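Local coordinates for SusD family protein (Bacteroides uniformis, PDB 7KV1) that probably captures beta-glucans at the bacterial cell surface, as a glycan-binding member of the SusD family, at residues L71-E76 with T310-L315; N435-R440 with L455-L460; V449-V454 with E476-A481; F470-A475 with T488-P493. One frame throughout, in Å; residues are numbered along the deposited sequence.

In the fold
Contact 1 pairs 71-76 with 310-315 and closes by far the longest loop, more than 230 residues, joining the region that matches the N-terminal family to the SusD-family region. It is finished before the others begin. Contact 2 then closes a short connection between helices 429-440 and 451-461. Contact 3 starts at 449-454, the end of that connection and the first turn of helix 451-461, and joins it to the loop after helix 468-474, so the two cross. Contact 4, following contact 2 in series, crosses contact 3 and joins helix 468-474 to the end of helix 487-490. Contacts 2, 3 and 4 touch one another; contact 1 touches none of them.

Contact 1 of 4, residues L71-E76 with T310-L315; sequences LNIDGE and TVLPTL
Ile73 and Leu315 meet methyl to methyl, their CD1 atoms 3.7 Å apart and the two side chains roughly perpendicular. Leu312, nearly one helical turn before Leu315, lies antiparallel beside Ile73 and brings its CD1 to 4.2 Å from Ile73 CD1. One isoleucine tip thus serves two leucines, a pairing that suits branched apolar side chains in the buried interior. Asn72 completes the first shell. With its CG set between backbone N and carbonyl carbon (chi1 62°), the amide turns toward Leu312, and OD1 comes to 3.7 Å from Leu312 CD2. Asparagine suits this buried place: ND2 bonds to Gly464 O while the oxygen side lies against the leucine, OD1 taking a weak bond from Ile73 N. Leu312 is positioned in turn by Thr310, whose OG1 accepts from Leu312 N at 3.0 Å in a capping bond, nearly straight at 164°; the same hydroxyl is also bonded to Asp62 OD2. Two short helices more than 230 residues apart in the chain are joined here. Around helix 71-76, Leu71 packs on helices 110-129 and 138-162, and Leu71 and Asn72 rest on Tyr405 and Tyr403 of strand 403-407.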
loop_
_atom_site.group_PDB
_atom_site.type_symbol
_atom_site.label_atom_id
_atom_site.label_comp_id
_atom_site.label_asym_id
_atom_site.label_seq_id
_atom_site.Cartn_x
_atom_site.Cartn_y
_atom_site.Cartn_z
ATOM N N LEU A 71 1.699 -6.349 -2.921
ATOM C CA LEU A 71 1.494 -5.486 -1.726
ATOM C C LEU A 71 -0.001 -5.168 -1.586
ATOM O O LEU A 71 -0.452 -5.008 -0.428
ATOM C CB LEU A 71 2.333 -4.212 -1.878
ATOM C CG LEU A 71 3.850 -4.441 -1.815
ATOM C CD1 LEU A 71 4.609 -3.148 -2.034
ATOM C CD2 LEU A 71 4.245 -5.058 -0.479
ATOM N N ASN A 72 -0.741 -4.987 -2.690
ATOM C CA ASN A 72 -2.182 -4.632 -2.582
ATOM C C ASN A 72 -2.947 -5.873 -2.116
ATOM O O ASN A 72 -3.880 -5.692 -1.305
ATOM C CB ASN A 72 -2.766 -3.964 -3.838
ATOM C CG ASN A 72 -2.722 -4.821 -5.088
ATOM O OD1 ASN A 72 -1.806 -5.636 -5.264
ATOM N ND2 ASN A 72 -3.696 -4.628 -5.987
ATOM N N ILE A 73 -2.575 -7.088 -2.561
ATOM C CA ILE A 73 -3.208 -8.336 -2.057
ATOM C C ILE A 73 -2.983 -8.373 -0.535
ATOM O O ILE A 73 -3.958 -8.568 0.207
ATOM C CB ILE A 73 -2.701 -9.609 -2.772
ATOM C CG1 ILE A 73 -3.109 -9.617 -4.250
ATOM C CG2 ILE A 73 -3.188 -10.837 -2.043
ATOM C CD1 ILE A 73 -2.465 -10.715 -5.053
ATOM N N ASP A 74 -1.748 -8.178 -0.092
ATOM C CA ASP A 74 -1.386 -8.280 1.351
ATOM C C ASP A 74 -2.198 -7.239 2.139
ATOM O O ASP A 74 -2.694 -7.571 3.247
ATOM C CB ASP A 74 0.123 -8.127 1.549
ATOM C CG ASP A 74 0.983 -9.229 0.932
ATOM O OD1 ASP A 74 0.419 -10.268 0.475
ATOM O OD2 ASP A 74 2.208 -9.058 0.928
ATOM N N GLY A 75 -2.392 -6.039 1.571
ATOM C CA GLY A 75 -3.140 -4.958 2.223
ATOM C C GLY A 75 -4.652 -5.126 2.124
ATOM O O GLY A 75 -5.380 -4.379 2.816
ATOM N N GLU A 76 -5.160 -6.067 1.324
ATOM C CA GLU A 76 -6.620 -6.166 1.083
ATOM C C GLU A 76 -7.178 -7.409 1.790
ATOM O O GLU A 76 -8.311 -7.342 2.294
ATOM C CB GLU A 76 -6.927 -6.173 -0.420
ATOM C CG GLU A 76 -6.680 -4.862 -1.130
ATOM C CD GLU A 76 -7.802 -3.845 -1.026
ATOM O OE1 GLU A 76 -8.834 -4.158 -0.410
ATOM O OE2 GLU A 76 -7.606 -2.728 -1.507
ATOM N N THR A 310 5.133 -7.192 -13.645
ATOM C CA THR A 310 4.458 -7.653 -12.407
ATOM C C THR A 310 3.533 -8.804 -12.766
ATOM O O THR A 310 2.958 -8.764 -13.869
ATOM C CB THR A 310 3.647 -6.543 -11.718
ATOM O OG1 THR A 310 2.848 -7.175 -10.715
ATOM C CG2 THR A 310 2.746 -5.773 -12.661
ATOM N N VAL A 311 3.382 -9.763 -11.854
ATOM C CA VAL A 311 2.496 -10.947 -12.031
ATOM C C VAL A 311 1.069 -10.582 -11.600
ATOM O O VAL A 311 0.142 -11.412 -11.762
ATOM C CB VAL A 311 3.051 -12.141 -11.223
ATOM C CG1 VAL A 311 2.970 -11.925 -9.721
ATOM C CG2 VAL A 311 2.374 -13.438 -11.581
ATOM N N LEU A 312 0.886 -9.392 -11.027
ATOM C CA LEU A 312 -0.363 -9.099 -10.294
ATOM C C LEU A 312 -1.560 -9.368 -11.204
ATOM O O LEU A 312 -2.531 -9.994 -10.781
ATOM C CB LEU A 312 -0.338 -7.661 -9.769
ATOM C CG LEU A 312 -1.702 -7.138 -9.340
ATOM C CD1 LEU A 312 -2.259 -7.957 -8.179
ATOM C CD2 LEU A 312 -1.593 -5.676 -8.948
ATOM N N PRO A 313 -1.589 -8.892 -12.463
ATOM C CA PRO A 313 -2.758 -9.125 -13.319
ATOM C C PRO A 313 -3.040 -10.618 -13.577
ATOM O O PRO A 313 -4.205 -11.009 -13.693
ATOM C CB PRO A 313 -2.430 -8.323 -14.604
ATOM C CG PRO A 313 -1.445 -7.290 -14.139
ATOM C CD PRO A 313 -0.612 -7.990 -13.081
ATOM N N THR A 314 -2.008 -11.462 -13.512
ATOM C CA THR A 314 -2.202 -12.925 -13.608
ATOM C C THR A 314 -2.904 -13.408 -12.345
ATOM O O THR A 314 -3.829 -14.212 -12.475
ATOM C CB THR A 314 -0.891 -13.683 -13.814
ATOM O OG1 THR A 314 -0.396 -13.281 -15.096
ATOM C CG2 THR A 314 -1.087 -15.185 -13.709
ATOM N N LEU A 315 -2.488 -12.926 -11.177
ATOM C CA LEU A 315 -3.014 -13.415 -9.878
ATOM C C LEU A 315 -4.530 -13.181 -9.799
ATOM O O LEU A 315 -5.246 -14.108 -9.314
ATOM C CB LEU A 315 -2.275 -12.721 -8.722
ATOM C CG LEU A 315 -0.771 -12.991 -8.651
ATOM C CD1 LEU A 315 -0.112 -12.240 -7.514
ATOM C CD2 LEU A 315 -0.468 -14.475 -8.556
#

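Contact 2 of 4, residues N435-R440 with L455-L460; sequences NEVRTR and LTERRL
Arg438 and Glu457 form a salt bridge between helices 429-440 and 451-461, successive helices of the TPR-like, helix-rich SusD fold that run in roughly the same direction here. The CB of Arg438 does not point straight at helix 451-461; CG lies beside the backbone N, and the long chain does the rest. CG already lies 3.4 Å from Glu457 OE1, and CD follows at 3.6 Å from the same oxygen, so the aliphatic part of the arginine passes across the carboxylate end at a slant. A bend at chi3 (60°) then brings the guanidinium back toward Glu457. NE is given to Ala444 O, in the connection between the helices, which helps to fix the rotation of the group. At the tip, NH1 donates to Glu457 OE1 at 2.8 Å. Arginine suits this place because one side chain can bind both the neighbouring helix and the connection leading to it.

Glu457 is buried, and its other oxygen, OE2, forms a salt bridge with Arg353 NH2. Set between two arginines, the carboxylate is probably kept ionised. Nearer the root of the acid, Val437 CG1 approaches Glu457 CG at 4.2 Å, while the valine also packs on Leu412 of helix 408-420; a short branched apolar residue packs against the aliphatic part of the acid and brings no polar group of its own. The carboxylate and guanidinium planes stand 88° apart, yet OE1 lies close to the guanidinium plane and receives the NH1 hydrogen on its syn lone pair.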
loop_
_atom_site.group_PDB
_atom_site.type_symbol
_atom_site.label_atom_id
_atom_site.label_comp_id
_atom_site.label_asym_id
_atom_site.label_seq_id
_atom_site.Cartn_x
_atom_site.Cartn_y
_atom_site.Cartn_z
ATOM N N ASN A 435 -14.532 17.387 -1.217
ATOM C CA ASN A 435 -15.486 17.603 -2.338
ATOM C C ASN A 435 -14.746 17.588 -3.685
ATOM O O ASN A 435 -15.388 17.214 -4.687
ATOM C CB ASN A 435 -16.344 18.854 -2.145
ATOM C CG ASN A 435 -17.457 18.629 -1.147
ATOM O OD1 ASN A 435 -17.747 17.479 -0.820
ATOM N ND2 ASN A 435 -18.083 19.707 -0.661
ATOM N N GLU A 436 -13.468 17.963 -3.726
ATOM C CA GLU A 436 -12.624 17.877 -4.962
ATOM C C GLU A 436 -12.537 16.406 -5.413
ATOM O O GLU A 436 -12.635 16.148 -6.618
ATOM C CB GLU A 436 -11.249 18.460 -4.642
ATOM C CG GLU A 436 -10.369 18.905 -5.788
ATOM C CD GLU A 436 -9.297 19.908 -5.337
ATOM O OE1 GLU A 436 -9.653 20.785 -4.460
ATOM O OE2 GLU A 436 -8.078 19.814 -5.809
ATOM N N VAL A 437 -12.355 15.487 -4.464
ATOM C CA VAL A 437 -12.366 14.014 -4.705
ATOM C C VAL A 437 -13.774 13.585 -5.137
ATOM O O VAL A 437 -13.867 12.865 -6.133
ATOM C CB VAL A 437 -11.863 13.225 -3.479
ATOM C CG1 VAL A 437 -11.922 11.724 -3.688
ATOM C CG2 VAL A 437 -10.445 13.622 -3.085
ATOM N N ARG A 438 -14.826 13.963 -4.422
ATOM C CA ARG A 438 -16.218 13.550 -4.776
ATOM C C ARG A 438 -16.566 14.070 -6.170
ATOM O O ARG A 438 -17.076 13.296 -6.976
ATOM C CB ARG A 438 -17.201 14.091 -3.750
ATOM C CG ARG A 438 -17.108 13.392 -2.407
ATOM C CD ARG A 438 -18.252 13.714 -1.472
ATOM N NE ARG A 438 -19.567 13.346 -1.966
ATOM C CZ ARG A 438 -20.142 12.151 -1.827
ATOM N NH1 ARG A 438 -19.504 11.129 -1.256
ATOM N NH2 ARG A 438 -21.364 11.985 -2.298
ATOM N N THR A 439 -16.255 15.333 -6.461
ATOM C CA THR A 439 -16.576 15.967 -7.769
ATOM C C THR A 439 -15.858 15.217 -8.896
ATOM O O THR A 439 -16.475 14.999 -9.946
ATOM C CB THR A 439 -16.202 17.456 -7.790
ATOM O OG1 THR A 439 -16.966 18.035 -6.753
ATOM C CG2 THR A 439 -16.567 18.151 -9.084
ATOM N N ARG A 440 -14.584 14.836 -8.717
ATOM C CA ARG A 440 -13.818 14.116 -9.774
ATOM C C ARG A 440 -14.550 12.797 -10.061
ATOM O O ARG A 440 -14.606 12.320 -11.233
ATOM C CB ARG A 440 -12.344 13.964 -9.352
ATOM C CG ARG A 440 -11.426 13.411 -10.433
ATOM C CD ARG A 440 -11.442 11.876 -10.424
ATOM N NE ARG A 440 -10.744 11.303 -9.259
ATOM C CZ ARG A 440 -9.413 11.194 -9.163
ATOM N NH1 ARG A 440 -8.634 11.631 -10.142
ATOM N NH2 ARG A 440 -8.858 10.672 -8.074
ATOM N N LEU A 455 -13.525 8.732 6.062
ATOM C CA LEU A 455 -13.244 7.274 6.049
ATOM C C LEU A 455 -14.092 6.589 4.969
ATOM O O LEU A 455 -13.590 5.644 4.276
ATOM C CB LEU A 455 -13.503 6.706 7.451
ATOM C CG LEU A 455 -12.669 7.318 8.567
ATOM C CD1 LEU A 455 -13.033 6.661 9.869
ATOM C CD2 LEU A 455 -11.163 7.190 8.285
ATOM N N THR A 456 -15.352 6.983 4.802
ATOM C CA THR A 456 -16.207 6.372 3.750
ATOM C C THR A 456 -15.620 6.689 2.381
ATOM O O THR A 456 -15.555 5.776 1.540
ATOM C CB THR A 456 -17.668 6.821 3.874
ATOM O OG1 THR A 456 -18.109 6.280 5.118
ATOM C CG2 THR A 456 -18.527 6.370 2.707
ATOM N N GLU A 457 -15.207 7.929 2.154
ATOM C CA GLU A 457 -14.640 8.352 0.857
ATOM C C GLU A 457 -13.349 7.580 0.536
ATOM O O GLU A 457 -13.166 7.176 -0.630
ATOM C CB GLU A 457 -14.420 9.859 0.808
ATOM C CG GLU A 457 -14.436 10.390 -0.595
ATOM C CD GLU A 457 -15.780 10.283 -1.299
ATOM O OE1 GLU A 457 -16.808 10.500 -0.622
ATOM O OE2 GLU A 457 -15.781 9.988 -2.533
ATOM N N ARG A 458 -12.529 7.299 1.540
ATOM C CA ARG A 458 -11.316 6.481 1.388
ATOM C C ARG A 458 -11.713 5.087 0.884
ATOM O O ARG A 458 -10.991 4.546 0.065
ATOM C CB ARG A 458 -10.532 6.409 2.712
ATOM C CG ARG A 458 -9.878 7.718 3.124
ATOM C CD ARG A 458 -9.182 7.571 4.458
ATOM N NE ARG A 458 -7.976 6.812 4.238
ATOM C CZ ARG A 458 -6.801 7.343 3.894
ATOM N NH1 ARG A 458 -6.660 8.644 3.783
ATOM N NH2 ARG A 458 -5.761 6.578 3.658
ATOM N N ARG A 459 -12.804 4.512 1.385
ATOM C CA ARG A 459 -13.208 3.154 0.969
ATOM C C ARG A 459 -13.585 3.186 -0.523
ATOM O O ARG A 459 -13.178 2.293 -1.279
ATOM C CB ARG A 459 -14.399 2.660 1.793
ATOM C CG ARG A 459 -14.788 1.238 1.419
ATOM C CD ARG A 459 -16.001 0.586 2.045
ATOM N NE ARG A 459 -15.849 -0.830 1.659
ATOM C CZ ARG A 459 -16.752 -1.782 1.831
ATOM N NH1 ARG A 459 -17.925 -1.501 2.373
ATOM N NH2 ARG A 459 -16.491 -3.010 1.403
ATOM N N LEU A 460 -14.336 4.197 -0.939
ATOM C CA LEU A 460 -14.782 4.307 -2.345
ATOM C C LEU A 460 -13.576 4.563 -3.267
ATOM O O LEU A 460 -13.559 4.064 -4.436
ATOM C CB LEU A 460 -15.839 5.404 -2.472
ATOM C CG LEU A 460 -17.132 5.199 -1.683
ATOM C CD1 LEU A 460 -17.997 6.461 -1.754
ATOM C CD2 LEU A 460 -17.923 4.021 -2.224
#

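Contact 3 of 4, residues V449-V454 with E476-A481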
loop_
_atom_site.group_PDB
_atom_site.type_symbol
_atom_site.label_atom_id
_atom_site.label_comp_id
_atom_site.label_asym_id
_atom_site.label_seq_id
_atom_site.Cartn_x
_atom_site.Cartn_y
_atom_site.Cartn_z
ATOM N N VAL A 449 -18.707 18.211 6.316
ATOM C CA VAL A 449 -17.897 16.962 6.265
ATOM C C VAL A 449 -17.519 16.586 7.690
ATOM O O VAL A 449 -17.181 17.486 8.513
ATOM C CB VAL A 449 -16.686 17.058 5.315
ATOM C CG1 VAL A 449 -17.104 17.344 3.883
ATOM C CG2 VAL A 449 -15.670 18.102 5.744
ATOM N N THR A 450 -17.688 15.300 8.005
ATOM C CA THR A 450 -17.283 14.697 9.283
ATOM C C THR A 450 -16.145 13.697 9.038
ATOM O O THR A 450 -15.902 13.288 7.885
ATOM C CB THR A 450 -18.434 13.933 9.952
ATOM O OG1 THR A 450 -18.641 12.795 9.122
ATOM C CG2 THR A 450 -19.700 14.754 10.118
ATOM N N VAL A 451 -15.451 13.300 10.096
ATOM C CA VAL A 451 -14.335 12.327 9.943
ATOM C C VAL A 451 -14.877 11.011 9.357
ATOM O O VAL A 451 -14.187 10.440 8.481
ATOM C CB VAL A 451 -13.566 12.110 11.249
ATOM C CG1 VAL A 451 -12.433 11.119 11.039
ATOM C CG2 VAL A 451 -13.005 13.422 11.728
ATOM N N ASP A 452 -16.091 10.592 9.721
ATOM C CA ASP A 452 -16.694 9.353 9.159
ATOM C C ASP A 452 -16.902 9.478 7.647
ATOM O O ASP A 452 -16.623 8.500 6.930
ATOM C CB ASP A 452 -18.006 8.949 9.815
ATOM C CG ASP A 452 -18.313 7.480 9.469
ATOM O OD1 ASP A 452 -17.459 6.582 9.728
ATOM O OD2 ASP A 452 -19.333 7.263 8.865
ATOM N N ASP A 453 -17.316 10.649 7.157
ATOM C CA ASP A 453 -17.438 10.891 5.696
ATOM C C ASP A 453 -16.079 10.647 5.022
ATOM O O ASP A 453 -16.074 10.092 3.911
ATOM C CB ASP A 453 -17.908 12.318 5.382
ATOM C CG ASP A 453 -19.315 12.648 5.869
ATOM O OD1 ASP A 453 -20.169 11.724 5.820
ATOM O OD2 ASP A 453 -19.554 13.844 6.300
ATOM N N VAL A 454 -14.986 11.148 5.604
ATOM C CA VAL A 454 -13.627 10.974 5.012
ATOM C C VAL A 454 -13.315 9.470 4.971
ATOM O O VAL A 454 -12.901 8.977 3.918
ATOM C CB VAL A 454 -12.551 11.770 5.752
ATOM C CG1 VAL A 454 -11.191 11.622 5.075
ATOM C CG2 VAL A 454 -12.942 13.227 5.893
ATOM N N GLU A 476 -10.095 2.156 14.958
ATOM C CA GLU A 476 -10.323 1.774 16.372
ATOM C C GLU A 476 -9.965 2.947 17.308
ATOM O O GLU A 476 -10.531 3.001 18.410
ATOM C CB GLU A 476 -9.599 0.474 16.718
ATOM C CG GLU A 476 -10.175 -0.725 15.987
ATOM C CD GLU A 476 -11.604 -1.056 16.388
ATOM O OE1 GLU A 476 -11.909 -0.954 17.587
ATOM O OE2 GLU A 476 -12.422 -1.344 15.503
ATOM N N GLY A 477 -9.048 3.828 16.918
ATOM C CA GLY A 477 -8.618 4.952 17.743
ATOM C C GLY A 477 -9.305 6.238 17.309
ATOM O O GLY A 477 -8.919 7.277 17.845
ATOM N N ILE A 478 -10.302 6.190 16.418
ATOM C CA ILE A 478 -10.931 7.422 15.853
ATOM C C ILE A 478 -12.341 7.581 16.421
ATOM O O ILE A 478 -13.256 6.827 16.016
ATOM C CB ILE A 478 -10.966 7.409 14.320
ATOM C CG1 ILE A 478 -9.555 7.285 13.743
ATOM C CG2 ILE A 478 -11.718 8.646 13.823
ATOM C CD1 ILE A 478 -9.529 7.194 12.249
ATOM N N SER A 479 -12.510 8.607 17.257
ATOM C CA SER A 479 -13.764 8.913 17.988
ATOM C C SER A 479 -15.024 8.923 17.093
ATOM O O SER A 479 -16.044 8.246 17.428
ATOM C CB SER A 479 -13.597 10.215 18.733
ATOM O OG SER A 479 -14.595 10.229 19.700
ATOM N N GLY A 480 -15.027 9.645 15.996
ATOM C CA GLY A 480 -16.274 9.716 15.197
ATOM C C GLY A 480 -16.375 8.678 14.078
ATOM O O GLY A 480 -17.181 8.907 13.163
ATOM N N ALA A 481 -15.634 7.567 14.124
ATOM C CA ALA A 481 -15.741 6.496 13.103
ATOM C C ALA A 481 -17.049 5.730 13.332
ATOM O O ALA A 481 -17.271 5.312 14.450
ATOM C CB ALA A 481 -14.560 5.555 13.145
HETATM O O HOH W 1 -17.716 11.279 12.242
#
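Val451 turns CG1 to the far side of CB from its backbone N (chi1 -180°), and Ile478 places its CG2 branch likewise, so these two methyls meet at 3.8 Å as the side chains cross at a slant. The contact sets the capped first turn of helix 451-461 against a type I beta turn running from Ile478 to Ala481. Thr450 and Asp453 make a capping box: Asp453 N donates to Thr450 OG1 at 3.2 Å, and Thr450 N donates to Asp453 OD2 at 2.9 Å. The two residue types fit because threonine reaches forward and aspartate back, each to a backbone N-H at the helix start that lacks a helical acceptor.

Asp452 meets the backbone of the turn itself. Its CB is 3.4 Å from Gly480 O, and OD1 lies 3.7 Å from Ala481 C on its way to Ser482 N and Asn485 ND2, both of which it binds. An acid here, near the helix N terminus, is probably favoured by the helix dipole as well. The two backbones are linked through a water molecule, which accepts from Asp452 N at 3.1 Å and donates to Gly480 O at 2.6 Å.

Contact 4 of 4, residues F470-A475 with T488-P493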
loop_
_atom_site.group_PDB
_atom_site.type_symbol
_atom_site.label_atom_id
_atom_site.label_comp_id
_atom_site.label_asym_id
_atom_site.label_seq_id
_atom_site.Cartn_x
_atom_site.Cartn_y
_atom_site.Cartn_z
ATOM N N PHE A 470 -5.838 -1.360 6.716
ATOM C CA PHE A 470 -5.128 -0.418 7.621
ATOM C C PHE A 470 -6.048 0.733 8.069
ATOM O O PHE A 470 -5.973 1.073 9.276
ATOM C CB PHE A 470 -3.830 0.077 6.999
ATOM C CG PHE A 470 -2.863 -1.054 6.750
ATOM C CD1 PHE A 470 -2.662 -2.036 7.709
ATOM C CD2 PHE A 470 -2.181 -1.146 5.552
ATOM C CE1 PHE A 470 -1.786 -3.088 7.473
ATOM C CE2 PHE A 470 -1.320 -2.196 5.317
ATOM C CZ PHE A 470 -1.127 -3.168 6.269
ATOM N N ASP A 471 -6.930 1.251 7.210
ATOM C CA ASP A 471 -7.914 2.298 7.625
ATOM C C ASP A 471 -8.884 1.729 8.675
ATOM O O ASP A 471 -9.217 2.466 9.638
ATOM C CB ASP A 471 -8.677 2.909 6.453
ATOM C CG ASP A 471 -7.797 3.824 5.620
ATOM O OD1 ASP A 471 -6.743 4.288 6.168
ATOM O OD2 ASP A 471 -8.136 4.051 4.423
ATOM N N LEU A 472 -9.355 0.489 8.520
ATOM C CA LEU A 472 -10.316 -0.096 9.484
ATOM C C LEU A 472 -9.604 -0.276 10.839
ATOM O O LEU A 472 -10.194 0.049 11.860
ATOM C CB LEU A 472 -10.859 -1.429 8.964
ATOM C CG LEU A 472 -11.892 -1.346 7.856
ATOM C CD1 LEU A 472 -12.115 -2.720 7.225
ATOM C CD2 LEU A 472 -13.187 -0.773 8.389
ATOM N N VAL A 473 -8.345 -0.691 10.847
ATOM C CA VAL A 473 -7.598 -0.960 12.111
ATOM C C VAL A 473 -7.339 0.340 12.874
ATOM O O VAL A 473 -7.562 0.368 14.105
ATOM C CB VAL A 473 -6.286 -1.699 11.850
ATOM C CG1 VAL A 473 -5.441 -1.785 13.122
ATOM C CG2 VAL A 473 -6.554 -3.080 11.257
ATOM N N ARG A 474 -6.869 1.369 12.173
ATOM C CA ARG A 474 -6.497 2.646 12.830
ATOM C C ARG A 474 -7.757 3.334 13.357
ATOM O O ARG A 474 -7.635 4.121 14.349
ATOM C CB ARG A 474 -5.670 3.500 11.877
ATOM C CG ARG A 474 -6.455 4.198 10.776
ATOM C CD ARG A 474 -5.489 4.845 9.797
ATOM N NE ARG A 474 -6.197 5.465 8.700
ATOM C CZ ARG A 474 -6.840 6.642 8.775
ATOM N NH1 ARG A 474 -6.870 7.322 9.911
ATOM N NH2 ARG A 474 -7.438 7.139 7.704
ATOM N N ALA A 475 -8.900 3.082 12.706
ATOM C CA ALA A 475 -10.213 3.684 13.037
ATOM C C ALA A 475 -10.684 3.209 14.410
ATOM O O ALA A 475 -11.517 3.894 14.989
ATOM C CB ALA A 475 -11.263 3.415 11.986
ATOM N N THR A 488 -13.323 -3.736 14.257
ATOM C CA THR A 488 -14.039 -4.665 15.176
ATOM C C THR A 488 -15.478 -4.917 14.724
ATOM O O THR A 488 -16.022 -5.980 15.098
ATOM C CB THR A 488 -14.038 -4.188 16.636
ATOM O OG1 THR A 488 -14.514 -2.839 16.710
ATOM C CG2 THR A 488 -12.661 -4.284 17.245
ATOM N N THR A 489 -16.103 -3.985 14.014
ATOM C CA THR A 489 -17.519 -4.089 13.598
ATOM C C THR A 489 -17.641 -4.337 12.096
ATOM O O THR A 489 -18.678 -4.822 11.698
ATOM C CB THR A 489 -18.319 -2.859 14.048
ATOM O OG1 THR A 489 -17.493 -1.716 13.823
ATOM C CG2 THR A 489 -18.748 -2.969 15.505
ATOM N N ALA A 490 -16.633 -4.027 11.286
ATOM C CA ALA A 490 -16.723 -4.225 9.820
ATOM C C ALA A 490 -16.196 -5.610 9.450
ATOM O O ALA A 490 -16.595 -6.126 8.400
ATOM C CB ALA A 490 -15.950 -3.144 9.082
ATOM N N LEU A 491 -15.197 -6.102 10.176
ATOM C CA LEU A 491 -14.486 -7.362 9.820
ATOM C C LEU A 491 -15.100 -8.484 10.652
ATOM O O LEU A 491 -14.513 -8.936 11.656
ATOM C CB LEU A 491 -12.984 -7.185 10.028
ATOM C CG LEU A 491 -12.369 -6.057 9.197
ATOM C CD1 LEU A 491 -10.884 -5.914 9.516
ATOM C CD2 LEU A 491 -12.594 -6.236 7.688
ATOM N N VAL A 492 -16.276 -8.886 10.230
ATOM C CA VAL A 492 -17.129 -9.864 10.956
ATOM C C VAL A 492 -17.500 -10.986 9.991
ATOM O O VAL A 492 -17.271 -10.871 8.792
ATOM C CB VAL A 492 -18.391 -9.185 11.534
ATOM C CG1 VAL A 492 -18.055 -8.200 12.649
ATOM C CG2 VAL A 492 -19.246 -8.509 10.476
ATOM N N PRO A 493 -18.081 -12.110 10.487
ATOM C CA PRO A 493 -18.507 -13.205 9.610
ATOM C C PRO A 493 -19.488 -12.743 8.521
ATOM O O PRO A 493 -20.267 -11.849 8.766
ATOM C CB PRO A 493 -19.130 -14.227 10.595
ATOM C CG PRO A 493 -18.405 -13.948 11.903
ATOM C CD PRO A 493 -18.241 -12.435 11.913
#
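Leu472 spreads its two methyls over the end of helix 487-490: CD2 rests on Ala490 CB at 3.7 Å, and CD1 lies against the forked end of Leu491, 3.6 Å from its CD2. The two leucines cross at a slant, and Leu472 CD1 also approaches Leu491 CG at 3.9 Å, so a single methyl meets the branch point and both arms, CD2 most closely. In Leu472, chi1 of -75° with chi2 of 167° places CD1 at Leu491 and CD2 at Ala490. The residue types suit the fit. Alanine, the last helical residue, lets the neighbouring backbone come near, while Leu491, where the chain leaves helical geometry, supplies the bulk that a one-carbon side chain cannot.

On another face of helix 468-474, Asp471 and Arg474 pair one turn apart. Arg474 NE donates to Asp471 OD1 at 2.8 Å, close to the guanidinium plane, and a weaker bond comes from NH2. The oxygen is met on its anti side, 30° out of the carboxylate plane. Both side chains have second partners, since Asp471 OD2 forms a salt bridge with Arg458 NE and Arg474 NH1 another with Glu417 OE2. Asp471 thus lies between two arginines and probably offsets the repulsion of their close like charges.

Leu491 also packs on Tyr101 and Trp503 in neighbouring loops. Helix 468-474 is flanked by helix 230-244, where Tyr243 meets Val473, and by helix 138-162, where His161 and Tyr162 stack edge-to-face with Phe470.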